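PDB 2VQG: PorB from Corynebacterium glutamicum, which probably forms anion-selective, alpha-helical channels in the cell envelope of this bacterium and carries several zinc-binding sites on its surface. Local coordinates for residues P15-W19 against V20-I24; E68-A71 against A72-A75; E37-N41 against R42-E46; K51-G54 against F55-Q59. All blocks are in the same frame, centred on the assembly; numbering follows the deposited sequence. Where two conformers were deposited one is given.

Contact 1. Residues P15-W19 against V20-I24; sequences PQYNW and VACGI
N18 OD1 grips the first turn of helix 19-31. It takes the A21 N-H at 2.8 Å in an almost straight bond (171° at the hydrogen), and a weak, strongly bent one from V20 N at 3.0 Å. The carboxamide swings back over the helix start because CG sits between the backbone N and the carbonyl carbon (chi1 65°). This is the N-cap: N18 satisfies amides of the first turn that have no earlier carbonyl to bind, and its own O accepts from C22 N at 2.9 Å. The close-packed side lies here. A21 CB is pressed against Q16 O at 3.3 Å, and the buried C22 SG sits near the edge of the Y17 ring, close to its plane, with Y17 O 3.7 Å away. C22 is disulfide-bonded to C81, tying this cap to the chain beyond helix 61-80, and Y17 itself leans on R77 and T80 of that helix. The other side is exposed. There a single close contact stands out, V20 CG2 over the six-membered ring of W19 in a CH-pi contact, 3.4 Å from its centroid and 9° off the normal. W19, V20, G23 and I24 line the pocket of a bound polyoxyethylene detergent.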
ATOM      1  N   PRO A  15     -16.609   9.400  -3.541  1.00 35.42           N
ATOM      2  CA  PRO A  15     -16.720   8.842  -2.185  1.00 34.38           C
ATOM      3  C   PRO A  15     -15.541   7.919  -1.882  1.00 33.48           C
ATOM      4  O   PRO A  15     -15.261   7.619  -0.715  1.00 33.95           O
ATOM      5  CB  PRO A  15     -18.015   8.016  -2.241  1.00 34.79           C
ATOM      6  CG  PRO A  15     -18.764   8.523  -3.424  1.00 34.89           C
ATOM      7  CD  PRO A  15     -17.752   9.022  -4.396  1.00 35.36           C
ATOM      8  N   GLN A  16     -14.852   7.483  -2.929  1.00 31.27           N
ATOM      9  CA  GLN A  16     -13.691   6.634  -2.751  1.00 29.45           C
ATOM     10  C   GLN A  16     -12.588   7.301  -1.936  1.00 26.23           C
ATOM     11  O   GLN A  16     -11.730   6.598  -1.406  1.00 26.45           O
ATOM     12  CB  GLN A  16     -13.154   6.110  -4.094  1.00 29.81           C
ATOM     13  CG  GLN A  16     -13.076   7.139  -5.223  1.00 31.46           C
ATOM     14  CD  GLN A  16     -12.708   6.524  -6.573  1.00 32.15           C
ATOM     15  OE1 GLN A  16     -12.681   5.300  -6.729  1.00 35.75           O
ATOM     16  NE2 GLN A  16     -12.436   7.380  -7.561  1.00 34.30           N
ATOM     17  N   TYR A  17     -12.588   8.636  -1.828  1.00 22.25           N
ATOM     18  CA  TYR A  17     -11.554   9.270  -0.990  1.00 19.09           C
ATOM     19  C   TYR A  17     -12.106  10.093   0.180  1.00 16.57           C
ATOM     20  O   TYR A  17     -11.440  11.001   0.664  1.00 15.89           O
ATOM     21  CB  TYR A  17     -10.542  10.073  -1.827  1.00 20.36           C
ATOM     22  CG  TYR A  17      -9.708   9.189  -2.747  1.00 21.21           C
ATOM     23  CD1 TYR A  17      -8.762   8.299  -2.227  1.00 21.98           C
ATOM     24  CD2 TYR A  17      -9.876   9.236  -4.135  1.00 24.30           C
ATOM     25  CE1 TYR A  17      -7.994   7.469  -3.069  1.00 25.11           C
ATOM     26  CE2 TYR A  17      -9.109   8.403  -4.988  1.00 23.73           C
ATOM     27  CZ  TYR A  17      -8.182   7.534  -4.449  1.00 25.08           C
ATOM     28  OH  TYR A  17      -7.416   6.710  -5.274  1.00 25.78           O
ATOM     29  N   ASN A  18     -13.313   9.781   0.625  1.00 13.40           N
ATOM     30  CA  ASN A  18     -13.849  10.433   1.821  1.00 12.29           C
ATOM     31  C   ASN A  18     -13.221   9.794   3.073  1.00 11.24           C
ATOM     32  O   ASN A  18     -12.480   8.810   2.974  1.00 10.57           O
ATOM     33  CB  ASN A  18     -15.376  10.413   1.861  1.00 12.87           C
ATOM     34  CG  ASN A  18     -15.956   9.001   1.968  1.00 17.06           C
ATOM     35  OD1 ASN A  18     -15.440   8.165   2.682  1.00 16.67           O
ATOM     36  ND2 ASN A  18     -17.048   8.754   1.250  1.00 23.54           N
ATOM     37  N   TRP A  19     -13.487  10.371   4.236  1.00  9.94           N
ATOM     38  CA  TRP A  19     -12.778   9.951   5.449  1.00 10.61           C
ATOM     39  C   TRP A  19     -13.148   8.534   5.842  1.00 10.60           C
ATOM     40  O   TRP A  19     -12.383   7.871   6.529  1.00  9.37           O
ATOM     41  CB  TRP A  19     -13.083  10.919   6.597  1.00 10.99           C
ATOM     42  CG  TRP A  19     -14.533  10.896   7.097  1.00 11.14           C
ATOM     43  CD1 TRP A  19     -15.574  11.679   6.676  1.00 12.08           C
ATOM     44  CD2 TRP A  19     -15.025  10.101   8.161  1.00 10.64           C
ATOM     45  NE1 TRP A  19     -16.710  11.408   7.422  1.00 11.26           N
ATOM     46  CE2 TRP A  19     -16.398  10.426   8.332  1.00 11.63           C
ATOM     47  CE3 TRP A  19     -14.458   9.095   8.960  1.00 11.33           C
ATOM     48  CZ2 TRP A  19     -17.206   9.797   9.298  1.00 13.18           C
ATOM     49  CZ3 TRP A  19     -15.263   8.463   9.937  1.00 11.55           C
ATOM     50  CH2 TRP A  19     -16.625   8.825  10.092  1.00 12.10           C
ATOM     51  N   VAL A  20     -14.337   8.092   5.423  1.00  8.93           N
ATOM     52  CA  VAL A  20     -14.784   6.709   5.763  1.00  9.52           C
ATOM     53  C   VAL A  20     -13.977   5.737   4.936  1.00 10.08           C
ATOM     54  O   VAL A  20     -13.401   4.799   5.486  1.00  9.57           O
ATOM     55  CB  VAL A  20     -16.280   6.532   5.602  1.00  8.96           C
ATOM     56  CG1 VAL A  20     -16.736   5.054   5.866  1.00  9.56           C
ATOM     57  CG2 VAL A  20     -16.992   7.462   6.577  1.00 10.73           C
ATOM     58  N   ALA A  21     -13.942   5.932   3.613  1.00  9.86           N
ATOM     59  CA  ALA A  21     -13.120   5.058   2.784  1.00 10.24           C
ATOM     60  C   ALA A  21     -11.645   5.086   3.194  1.00 10.55           C
ATOM     61  O   ALA A  21     -10.992   4.037   3.282  1.00 10.98           O
ATOM     62  CB  ALA A  21     -13.281   5.406   1.304  1.00 10.88           C
ATOM     63  N   CYS A  22     -11.112   6.287   3.426  1.00 10.67           N
ATOM     64  CA  CYS A  22      -9.717   6.434   3.829  1.00 10.65           C
ATOM     65  C   CYS A  22      -9.459   5.823   5.201  1.00 11.40           C
ATOM     66  O   CYS A  22      -8.374   5.299   5.456  1.00 11.84           O
ATOM     67  CB  CYS A  22      -9.295   7.908   3.810  1.00 10.99           C
ATOM     68  SG  CYS A  22      -9.195   8.496   2.107  1.00 13.32           S
ATOM     69  N   GLY A  23     -10.435   5.930   6.089  1.00 12.12           N
ATOM     70  CA  GLY A  23     -10.285   5.339   7.425  1.00 12.46           C
ATOM     71  C   GLY A  23     -10.334   3.813   7.413  1.00 13.03           C
ATOM     72  O   GLY A  23      -9.685   3.156   8.235  1.00 13.31           O
ATOM     73  N   ILE A  24     -11.157   3.237   6.537  1.00 11.97           N
ATOM     74  CA  ILE A  24     -11.145   1.773   6.349  1.00 12.40           C
ATOM     75  C   ILE A  24      -9.773   1.334   5.788  1.00 12.65           C
ATOM     76  O   ILE A  24      -9.181   0.341   6.235  1.00 13.52           O
ATOM     77  CB  ILE A  24     -12.292   1.341   5.395  1.00 11.48           C
ATOM     78  CG1 ILE A  24     -13.633   1.608   6.079  1.00 12.29           C
ATOM     79  CG2 ILE A  24     -12.112  -0.166   4.937  1.00 12.12           C
ATOM     80  CD1 ILE A  24     -14.851   1.425   5.138  1.00 13.28           C
TER

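Contact 2. Residues E68-A71 against A72-A75; sequences EDQA and AALA. With ZN (zinc ion), chain P; ZN (zinc ion), chain L.
This is a local contact along one continuous alpha-helix, 61-80, in which each residue of 68-71 meets the residue four further on through the backbone. A72 N binds E68 O at 2.9 Å, A73 N binds D69 O at 3.0 Å, and the pairs L74 N to Q70 O and A75 N to A71 O continue the i to i+4 ladder. Side chains add little between the two halves: the methyl groups of A72, A73 and A75 rest on carbonyl oxygens of the preceding turn, and L74 CB meets Q70 O at 3.4 Å. Four of the five residues 71-75 are alanine, which keeps this part of the helix slim. D69 instead projects from the helix to bind metal. Its CG lies anti to the carbonyl carbon (chi1 -68°). The carboxylate holds one zinc with both oxygens in a long, loose bidentate pair, OD1 at 2.6 Å and OD2 at 2.5 Å, while the bond from OD2 to a second zinc is short, at 2.0 Å. OD2 therefore bridges the two ions, and D65, one turn earlier, binds zinc alongside it. Helix 41-52 packs along another part of the surface: E68 touches A49, the buried A71 meets I48, and A75 fits against N41 and A45; the alanines A71, A75 and A45 probably let the two helices approach closely.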
ATOM      1  N   GLU A  68       4.522  -6.019  -6.898  0.50 19.50           N
ATOM      2  CA  GLU A  68       5.163  -4.707  -6.764  0.50 20.31           C
ATOM      3  C   GLU A  68       4.256  -3.601  -7.276  0.50 20.25           C
ATOM      4  O   GLU A  68       4.061  -2.581  -6.602  0.50 20.13           O
ATOM      5  CB  GLU A  68       6.512  -4.655  -7.507  0.50 20.66           C
ATOM      6  CG  GLU A  68       7.563  -5.594  -6.944  0.50 23.43           C
ATOM      7  CD  GLU A  68       8.068  -5.204  -5.560  0.50 27.75           C
ATOM      8  OE1 GLU A  68       8.023  -4.006  -5.185  0.50 30.50           O
ATOM      9  OE2 GLU A  68       8.537  -6.107  -4.844  0.50 30.68           O
ATOM     10  N   ASP A  69       3.683  -3.822  -8.455  1.00 19.96           N
ATOM     11  CA  ASP A  69       2.805  -2.818  -9.079  1.00 20.82           C
ATOM     12  C   ASP A  69       1.559  -2.511  -8.252  1.00 20.40           C
ATOM     13  O   ASP A  69       1.170  -1.347  -8.139  1.00 20.40           O
ATOM     14  CB  ASP A  69       2.386  -3.247 -10.472  1.00 21.02           C
ATOM     15  CG  ASP A  69       3.534  -3.247 -11.436  1.00 23.42           C
ATOM     16  OD1 ASP A  69       4.566  -2.593 -11.141  1.00 26.14           O
ATOM     17  OD2 ASP A  69       3.409  -3.913 -12.486  1.00 25.71           O
ATOM     18  N   GLN A  70       0.925  -3.544  -7.710  1.00 19.75           N
ATOM     19  CA  GLN A  70      -0.253  -3.341  -6.871  1.00 20.28           C
ATOM     20  C   GLN A  70       0.104  -2.737  -5.514  1.00 19.62           C
ATOM     21  O   GLN A  70      -0.661  -1.913  -4.993  1.00 19.55           O
ATOM     22  CB  GLN A  70      -1.079  -4.616  -6.737  1.00 21.43           C
ATOM     23  CG  GLN A  70      -1.638  -5.098  -8.078  1.00 25.10           C
ATOM     24  CD  GLN A  70      -2.530  -4.070  -8.779  1.00 29.67           C
ATOM     25  OE1 GLN A  70      -3.327  -3.371  -8.144  1.00 31.63           O
ATOM     26  NE2 GLN A  70      -2.411  -3.997 -10.099  1.00 32.46           N
ATOM     27  N   ALA A  71       1.277  -3.085  -4.975  1.00 18.49           N
ATOM     28  CA  ALA A  71       1.760  -2.467  -3.740  1.00 18.54           C
ATOM     29  C   ALA A  71       1.966  -0.960  -3.971  1.00 19.07           C
ATOM     30  O   ALA A  71       1.555  -0.123  -3.147  1.00 18.45           O
ATOM     31  CB  ALA A  71       3.066  -3.123  -3.286  1.00 18.32           C
ATOM     32  N   ALA A  72       2.575  -0.626  -5.109  1.00 19.23           N
ATOM     33  CA  ALA A  72       2.811   0.779  -5.469  1.00 19.18           C
ATOM     34  C   ALA A  72       1.494   1.532  -5.590  1.00 19.48           C
ATOM     35  O   ALA A  72       1.364   2.649  -5.064  1.00 19.85           O
ATOM     36  CB  ALA A  72       3.610   0.887  -6.773  1.00 19.38           C
ATOM     37  N   ALA A  73       0.530   0.930  -6.287  1.00 18.90           N
ATOM     38  CA  ALA A  73      -0.784   1.547  -6.488  1.00 19.06           C
ATOM     39  C   ALA A  73      -1.528   1.751  -5.178  1.00 18.45           C
ATOM     40  O   ALA A  73      -2.196   2.776  -4.994  1.00 18.10           O
ATOM     41  CB  ALA A  73      -1.626   0.711  -7.443  1.00 18.85           C
ATOM     42  N   LEU A  74      -1.433   0.774  -4.274  1.00 17.16           N
ATOM     43  CA  LEU A  74      -2.114   0.875  -2.984  1.00 16.83           C
ATOM     44  C   LEU A  74      -1.470   1.962  -2.104  1.00 17.06           C
ATOM     45  O   LEU A  74      -2.172   2.725  -1.420  1.00 16.52           O
ATOM     46  CB  LEU A  74      -2.164  -0.509  -2.308  1.00 16.74           C
ATOM     47  CG  LEU A  74      -3.029  -0.682  -1.064  1.00 16.54           C
ATOM     48  CD1 LEU A  74      -4.445  -0.156  -1.252  1.00 16.18           C
ATOM     49  CD2 LEU A  74      -3.025  -2.183  -0.631  1.00 16.21           C
ATOM     50  N   ALA A  75      -0.139   2.081  -2.169  1.00 16.86           N
ATOM     51  CA  ALA A  75       0.561   3.086  -1.391  1.00 16.89           C
ATOM     52  C   ALA A  75       0.211   4.461  -1.923  1.00 17.05           C
ATOM     53  O   ALA A  75       0.067   5.407  -1.138  1.00 17.51           O
ATOM     54  CB  ALA A  75       2.065   2.860  -1.429  1.00 16.00           C
TER
HETATM   55 ZN    ZN P1095       5.770  -3.517 -13.241  0.50 36.67          ZN
HETATM   56 ZN    ZN L1091       3.843  -4.379 -14.427  0.50 36.42          ZN

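Contact 3. Residues E37-N41 against R42-E46. With ZN (zinc ion), chain K.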
ATOM      1  N   GLU A  37       4.076   5.193  11.262  1.00 30.35           N
ATOM      2  CA  GLU A  37       4.198   6.619  11.462  1.00 31.41           C
ATOM      3  C   GLU A  37       5.398   7.220  10.721  1.00 31.22           C
ATOM      4  O   GLU A  37       6.482   6.626  10.685  1.00 31.23           O
ATOM      5  CB  GLU A  37       4.328   6.880  12.960  1.00 32.09           C
ATOM      6  CG  GLU A  37       4.058   8.301  13.372  1.00 35.55           C
ATOM      7  CD  GLU A  37       2.680   8.745  12.958  1.00 39.64           C
ATOM      8  OE1 GLU A  37       1.748   7.909  13.024  1.00 41.88           O
ATOM      9  OE2 GLU A  37       2.533   9.921  12.553  1.00 41.16           O
ATOM     10  N   GLY A  38       5.194   8.400  10.137  1.00 30.93           N
ATOM     11  CA  GLY A  38       6.275   9.115   9.448  1.00 30.00           C
ATOM     12  C   GLY A  38       6.749   8.351   8.233  1.00 29.31           C
ATOM     13  O   GLY A  38       7.864   8.552   7.742  1.00 29.34           O
ATOM     14  N   GLN A  39       5.893   7.457   7.752  1.00 28.56           N
ATOM     15  CA  GLN A  39       6.238   6.608   6.651  1.00 27.56           C
ATOM     16  C   GLN A  39       6.110   7.379   5.347  1.00 26.74           C
ATOM     17  O   GLN A  39       5.168   8.153   5.160  1.00 26.90           O
ATOM     18  CB  GLN A  39       5.313   5.396   6.652  1.00 27.81           C
ATOM     19  CG  GLN A  39       5.869   4.175   6.007  1.00 27.57           C
ATOM     20  CD  GLN A  39       4.880   3.022   6.060  1.00 27.60           C
ATOM     21  OE1 GLN A  39       3.684   3.236   6.252  1.00 23.97           O
ATOM     22  NE2 GLN A  39       5.376   1.792   5.890  1.00 25.55           N
ATOM     23  N   TYR A  40       7.075   7.170   4.458  1.00 26.00           N
ATOM     24  CA  TYR A  40       6.999   7.674   3.098  1.00 25.32           C
ATOM     25  C   TYR A  40       6.224   6.713   2.232  1.00 24.72           C
ATOM     26  O   TYR A  40       6.149   5.520   2.553  1.00 24.78           O
ATOM     27  CB  TYR A  40       8.404   7.850   2.534  1.00 26.17           C
ATOM     28  CG  TYR A  40       9.099   9.049   3.132  1.00 27.14           C
ATOM     29  CD1 TYR A  40       8.733  10.339   2.756  1.00 27.44           C
ATOM     30  CD2 TYR A  40      10.104   8.898   4.084  1.00 27.49           C
ATOM     31  CE1 TYR A  40       9.341  11.445   3.303  1.00 28.42           C
ATOM     32  CE2 TYR A  40      10.733  10.009   4.641  1.00 28.41           C
ATOM     33  CZ  TYR A  40      10.343  11.282   4.249  1.00 28.77           C
ATOM     34  OH  TYR A  40      10.956  12.405   4.793  1.00 28.35           O
ATOM     35  N   ASN A  41       5.677   7.219   1.127  1.00 23.12           N
ATOM     36  CA  ASN A  41       4.995   6.383   0.133  1.00 21.92           C
ATOM     37  C   ASN A  41       5.826   5.133  -0.209  1.00 21.25           C
ATOM     38  O   ASN A  41       5.346   3.995  -0.092  1.00 20.08           O
ATOM     39  CB  ASN A  41       4.677   7.225  -1.124  1.00 21.95           C
ATOM     40  CG  ASN A  41       4.048   6.406  -2.255  1.00 21.48           C
ATOM     41  OD1 ASN A  41       4.543   5.330  -2.619  1.00 20.97           O
ATOM     42  ND2 ASN A  41       2.971   6.927  -2.834  1.00 17.67           N
ATOM     43  N   ARG A  42       7.083   5.356  -0.591  0.50 21.03           N
ATOM     44  CA  ARG A  42       7.970   4.267  -1.000  0.50 21.28           C
ATOM     45  C   ARG A  42       8.083   3.153   0.045  0.50 20.81           C
ATOM     46  O   ARG A  42       8.086   1.967  -0.305  0.50 21.36           O
ATOM     47  CB  ARG A  42       9.366   4.823  -1.330  0.50 20.98           C
ATOM     48  CG  ARG A  42      10.208   3.889  -2.182  0.50 22.12           C
ATOM     49  CD  ARG A  42      11.628   4.410  -2.378  0.50 22.22           C
ATOM     50  NE  ARG A  42      11.773   5.297  -3.539  0.50 25.14           N
ATOM     51  CZ  ARG A  42      12.022   6.612  -3.478  0.50 25.79           C
ATOM     52  NH1 ARG A  42      12.148   7.221  -2.305  0.50 26.35           N
ATOM     53  NH2 ARG A  42      12.151   7.321  -4.597  0.50 25.50           N
ATOM     54  N   GLU A  43       8.173   3.541   1.316  1.00 20.60           N
ATOM     55  CA  GLU A  43       8.303   2.594   2.435  1.00 20.89           C
ATOM     56  C   GLU A  43       7.051   1.741   2.611  1.00 19.67           C
ATOM     57  O   GLU A  43       7.136   0.527   2.823  1.00 18.35           O
ATOM     58  CB  GLU A  43       8.575   3.332   3.739  1.00 20.78           C
ATOM     59  CG  GLU A  43       9.919   4.072   3.748  1.00 23.49           C
ATOM     60  CD  GLU A  43      10.166   4.862   5.030  1.00 24.17           C
ATOM     61  OE1 GLU A  43       9.198   5.378   5.650  1.00 26.89           O
ATOM     62  OE2 GLU A  43      11.357   4.967   5.413  1.00 30.70           O
ATOM     63  N   LEU A  44       5.890   2.383   2.525  1.00 18.32           N
ATOM     64  CA  LEU A  44       4.637   1.613   2.565  1.00 17.25           C
ATOM     65  C   LEU A  44       4.547   0.616   1.400  1.00 17.69           C
ATOM     66  O   LEU A  44       4.144  -0.538   1.592  1.00 16.23           O
ATOM     67  CB  LEU A  44       3.410   2.548   2.586  1.00 17.58           C
ATOM     68  CG  LEU A  44       2.029   1.870   2.482  1.00 17.39           C
ATOM     69  CD1 LEU A  44       1.803   0.857   3.601  1.00 17.23           C
ATOM     70  CD2 LEU A  44       0.899   2.912   2.494  1.00 16.13           C
ATOM     71  N   ALA A  45       4.867   1.072   0.192  1.00 17.57           N
ATOM     72  CA  ALA A  45       4.802   0.200  -0.980  1.00 18.40           C
ATOM     73  C   ALA A  45       5.704  -1.014  -0.763  1.00 18.22           C
ATOM     74  O   ALA A  45       5.320  -2.138  -1.069  1.00 17.95           O
ATOM     75  CB  ALA A  45       5.217   0.944  -2.234  1.00 18.25           C
ATOM     76  N   GLU A  46       6.898  -0.771  -0.225  1.00 18.46           N
ATOM     77  CA  GLU A  46       7.850  -1.857   0.037  1.00 18.85           C
ATOM     78  C   GLU A  46       7.343  -2.817   1.085  1.00 17.85           C
ATOM     79  O   GLU A  46       7.525  -4.032   0.964  1.00 17.02           O
ATOM     80  CB  GLU A  46       9.196  -1.302   0.474  1.00 19.31           C
ATOM     81  CG  GLU A  46       9.887  -0.599  -0.644  1.00 23.44           C
ATOM     82  CD  GLU A  46      11.308  -0.218  -0.309  1.00 29.74           C
ATOM     83  OE1 GLU A  46      11.630   0.009   0.890  1.00 32.98           O
ATOM     84  OE2 GLU A  46      12.097  -0.128  -1.268  1.00 32.17           O
TER
HETATM   85 ZN    ZN K1090       0.415  10.136  11.875  0.90 54.34          ZN
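The flat groups of Q39, Y40 and E43 meet at a slant where the loop enters helix 41-52. The Y40 ring and the E43 carboxylate are turned 64° apart, E43 OE1 approaching obliquely to 4.0 Å from Y40 CD2, and the ring also makes a cation-pi contact with K85. Q39 CG touches E43 OE1 and CB, while Q39 NE2 comes to 3.4 Å from L44 CA. CG anti to the backbone N and an extended chain carry the Q39 amide inward, where NE2 binds V34 O and OE1 accepts from E36 N, satisfying a buried group. E43 OE1 accepts from Y40 N at 3.0 Å, met from above the carboxylate plane (40° out of it). Y40 is the N-cap residue, so a side chain three residues on returns to its amide, one half of a capping box. L44 N to Y40 O at 3.1 Å and A45 N to N41 O at 3.0 Å then start the helix ladder. Further out, E37 OE2 binds a zinc ion at 2.2 Å. Against helix 61-80, the buried N41 donates through ND2 to D76 and Q79, L44 packs on A75 and A78, and A45 on A75, while V84 covers Q39 and L44 from the C-terminal loop.

Contact 4. Residues K51-G54 against F55-Q59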
ATOM      1  N   LYS A  51       4.954  -8.254   2.279  1.00 15.25           N
ATOM      2  CA  LYS A  51       3.896  -9.120   2.811  1.00 15.76           C
ATOM      3  C   LYS A  51       3.120  -9.852   1.703  1.00 14.60           C
ATOM      4  O   LYS A  51       2.462 -10.873   1.973  1.00 14.63           O
ATOM      5  CB  LYS A  51       2.923  -8.321   3.684  1.00 16.76           C
ATOM      6  CG  LYS A  51       3.540  -7.687   4.929  1.00 21.55           C
ATOM      7  CD  LYS A  51       4.005  -8.727   5.909  1.00 27.52           C
ATOM      8  CE  LYS A  51       4.489  -8.076   7.227  1.00 31.17           C
ATOM      9  NZ  LYS A  51       3.354  -7.774   8.123  1.00 34.89           N
ATOM     10  N   GLY A  52       3.180  -9.333   0.478  1.00 15.35           N
ATOM     11  CA  GLY A  52       2.536 -10.008  -0.658  1.00 16.50           C
ATOM     12  C   GLY A  52       3.375 -11.137  -1.257  1.00 17.59           C
ATOM     13  O   GLY A  52       2.874 -11.933  -2.056  1.00 17.92           O
ATOM     14  N   GLU A  53       4.642 -11.219  -0.871  1.00 17.94           N
ATOM     15  CA  GLU A  53       5.532 -12.281  -1.368  1.00 19.30           C
ATOM     16  C   GLU A  53       5.076 -13.646  -0.873  1.00 19.30           C
ATOM     17  O   GLU A  53       4.500 -13.766   0.205  1.00 19.30           O
ATOM     18  CB  GLU A  53       6.974 -12.032  -0.946  1.00 19.51           C
ATOM     19  CG  GLU A  53       7.633 -10.918  -1.725  1.00 21.53           C
ATOM     20  CD  GLU A  53       9.110 -10.734  -1.332  1.00 23.60           C
ATOM     21  OE1 GLU A  53       9.861 -11.720  -1.368  1.00 29.91           O
ATOM     22  OE2 GLU A  53       9.505  -9.604  -0.991  1.00 29.42           O
ATOM     23  N   GLY A  54       5.306 -14.667  -1.689  1.00 18.38           N
ATOM     24  CA  GLY A  54       4.948 -16.034  -1.306  1.00 17.87           C
ATOM     25  C   GLY A  54       5.312 -16.944  -2.445  1.00 17.26           C
ATOM     26  O   GLY A  54       6.055 -16.543  -3.369  1.00 17.10           O
ATOM     27  N   PHE A  55       4.766 -18.156  -2.396  1.00 16.41           N
ATOM     28  CA  PHE A  55       5.049 -19.146  -3.407  1.00 16.04           C
ATOM     29  C   PHE A  55       4.995 -18.580  -4.838  1.00 16.21           C
ATOM     30  O   PHE A  55       5.956 -18.732  -5.638  1.00 16.48           O
ATOM     31  CB  PHE A  55       4.104 -20.346  -3.262  1.00 16.14           C
ATOM     32  CG  PHE A  55       4.437 -21.462  -4.198  1.00 16.08           C
ATOM     33  CD1 PHE A  55       5.369 -22.427  -3.818  1.00 18.44           C
ATOM     34  CD2 PHE A  55       3.872 -21.521  -5.482  1.00 14.88           C
ATOM     35  CE1 PHE A  55       5.707 -23.467  -4.690  1.00 17.65           C
ATOM     36  CE2 PHE A  55       4.208 -22.565  -6.353  1.00 16.70           C
ATOM     37  CZ  PHE A  55       5.127 -23.528  -5.956  1.00 18.57           C
ATOM     38  N   TRP A  56       3.909 -17.901  -5.169  1.00 15.55           N
ATOM     39  CA  TRP A  56       3.693 -17.499  -6.594  1.00 16.30           C
ATOM     40  C   TRP A  56       4.607 -16.371  -7.050  1.00 17.12           C
ATOM     41  O   TRP A  56       5.033 -16.351  -8.223  1.00 17.08           O
ATOM     42  CB  TRP A  56       2.210 -17.192  -6.882  1.00 16.44           C
ATOM     43  CG  TRP A  56       1.336 -18.393  -6.563  1.00 13.59           C
ATOM     44  CD1 TRP A  56       0.467 -18.536  -5.488  1.00 15.60           C
ATOM     45  CD2 TRP A  56       1.301 -19.639  -7.270  1.00 14.72           C
ATOM     46  NE1 TRP A  56      -0.122 -19.770  -5.534  1.00 13.61           N
ATOM     47  CE2 TRP A  56       0.374 -20.475  -6.599  1.00 15.68           C
ATOM     48  CE3 TRP A  56       1.946 -20.124  -8.417  1.00 13.31           C
ATOM     49  CZ2 TRP A  56       0.075 -21.773  -7.036  1.00 14.87           C
ATOM     50  CZ3 TRP A  56       1.658 -21.430  -8.853  1.00 14.28           C
ATOM     51  CH2 TRP A  56       0.735 -22.239  -8.154  1.00 15.25           C
ATOM     52  N   THR A  57       4.919 -15.434  -6.148  1.00 18.14           N
ATOM     53  CA  THR A  57       5.820 -14.332  -6.527  1.00 20.51           C
ATOM     54  C   THR A  57       7.219 -14.837  -6.730  1.00 21.91           C
ATOM     55  O   THR A  57       7.964 -14.317  -7.591  1.00 23.85           O
ATOM     56  CB  THR A  57       5.862 -13.174  -5.507  1.00 20.31           C
ATOM     57  OG1 THR A  57       6.284 -13.684  -4.225  1.00 20.52           O
ATOM     58  CG2 THR A  57       4.511 -12.502  -5.414  1.00 19.79           C
ATOM     59  N   THR A  58       7.599 -15.847  -5.968  1.00 21.73           N
ATOM     60  CA  THR A  58       8.935 -16.426  -6.120  1.00 23.75           C
ATOM     61  C   THR A  58       9.058 -17.151  -7.482  1.00 22.32           C
ATOM     62  O   THR A  58      10.045 -16.977  -8.212  1.00 23.55           O
ATOM     63  CB  THR A  58       9.290 -17.382  -4.956  1.00 24.02           C
ATOM     64  OG1 THR A  58       8.381 -18.480  -4.923  1.00 29.00           O
ATOM     65  CG2 THR A  58       9.249 -16.678  -3.596  1.00 24.83           C
ATOM     66  N   GLN A  59       8.029 -17.911  -7.838  1.00 19.30           N
ATOM     67  CA  GLN A  59       8.127 -18.829  -8.967  1.00 18.18           C
ATOM     68  C   GLN A  59       7.955 -18.149 -10.337  1.00 16.03           C
ATOM     69  O   GLN A  59       8.518 -18.609 -11.346  1.00 15.46           O
ATOM     70  CB  GLN A  59       7.152 -19.999  -8.761  1.00 19.05           C
ATOM     71  CG  GLN A  59       7.415 -20.805  -7.465  1.00 21.18           C
ATOM     72  CD  GLN A  59       8.713 -21.579  -7.501  1.00 25.94           C
ATOM     73  OE1 GLN A  59       9.115 -22.083  -8.546  1.00 27.02           O
ATOM     74  NE2 GLN A  59       9.371 -21.686  -6.360  1.00 28.13           N
TER
HETATM   75  O   HOH W   1       9.280 -13.388  -3.966  1.00 31.93           O
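F55 opens helix 55-59 directly after G54, its N-cap residue, and its ring swings away from the 51-54 segment with CG anti to the backbone N (chi1 -174°). W56 follows at the surface and lies beneath it: F55 CD2 stands 3.6 Å above the plane of the indole, over its centre, while the edge of the F55 ring is turned to W56 CD2. T57 carries the link back across the turn. Its hydroxyl, held between the backbone N and the carbonyl carbon, accepts from G54 N at 2.9 Å with an angle of 163°, so a side chain inside the helix bonds back to the N-cap amide, the return half of a capping box. A glycine at the cap leaves that arrangement without the usual side-chain bond forward. The same OG1 also accepts from a water that donates at 3.1 Å to E53 OE1, bridging the two side chains, and CG2 sits 3.8 Å from G52 O. T58 closes the first turn: its N binds G54 O at 3.1 Å, and its CG2 rests 3.2 Å from the same oxygen. F55 O accepts from Q59 N at 3.1 Å. The joint thus connects the end of helix 41-52 to the short helix 55-59, and helix 61-80 lies alongside, with I63 touching W56 and T57, and N67 touching E53 and T57.

How the contacts relate
From the N terminus the contacts follow in series, none nesting or crossing: contact 1 starts helix 19-31, contact 3 starts helix 41-52, contact 4 turns from its end into helix 55-59, and contact 2 lies within helix 61-80. Each closes only a local turn, three of them at helix starts. Contacts 2 and 3 touch, A71 CB lying 3.3 Å from A45 O, and so join helices 41-52 and 61-80. Contact 4 uses the far end of helix 41-52, its nearest atoms about 5 Å from those of both contact 2 and contact 3. Contact 1 lies across the chain's centre from contact 4, their centres about 29 Å apart; its disulfide ties it to C81.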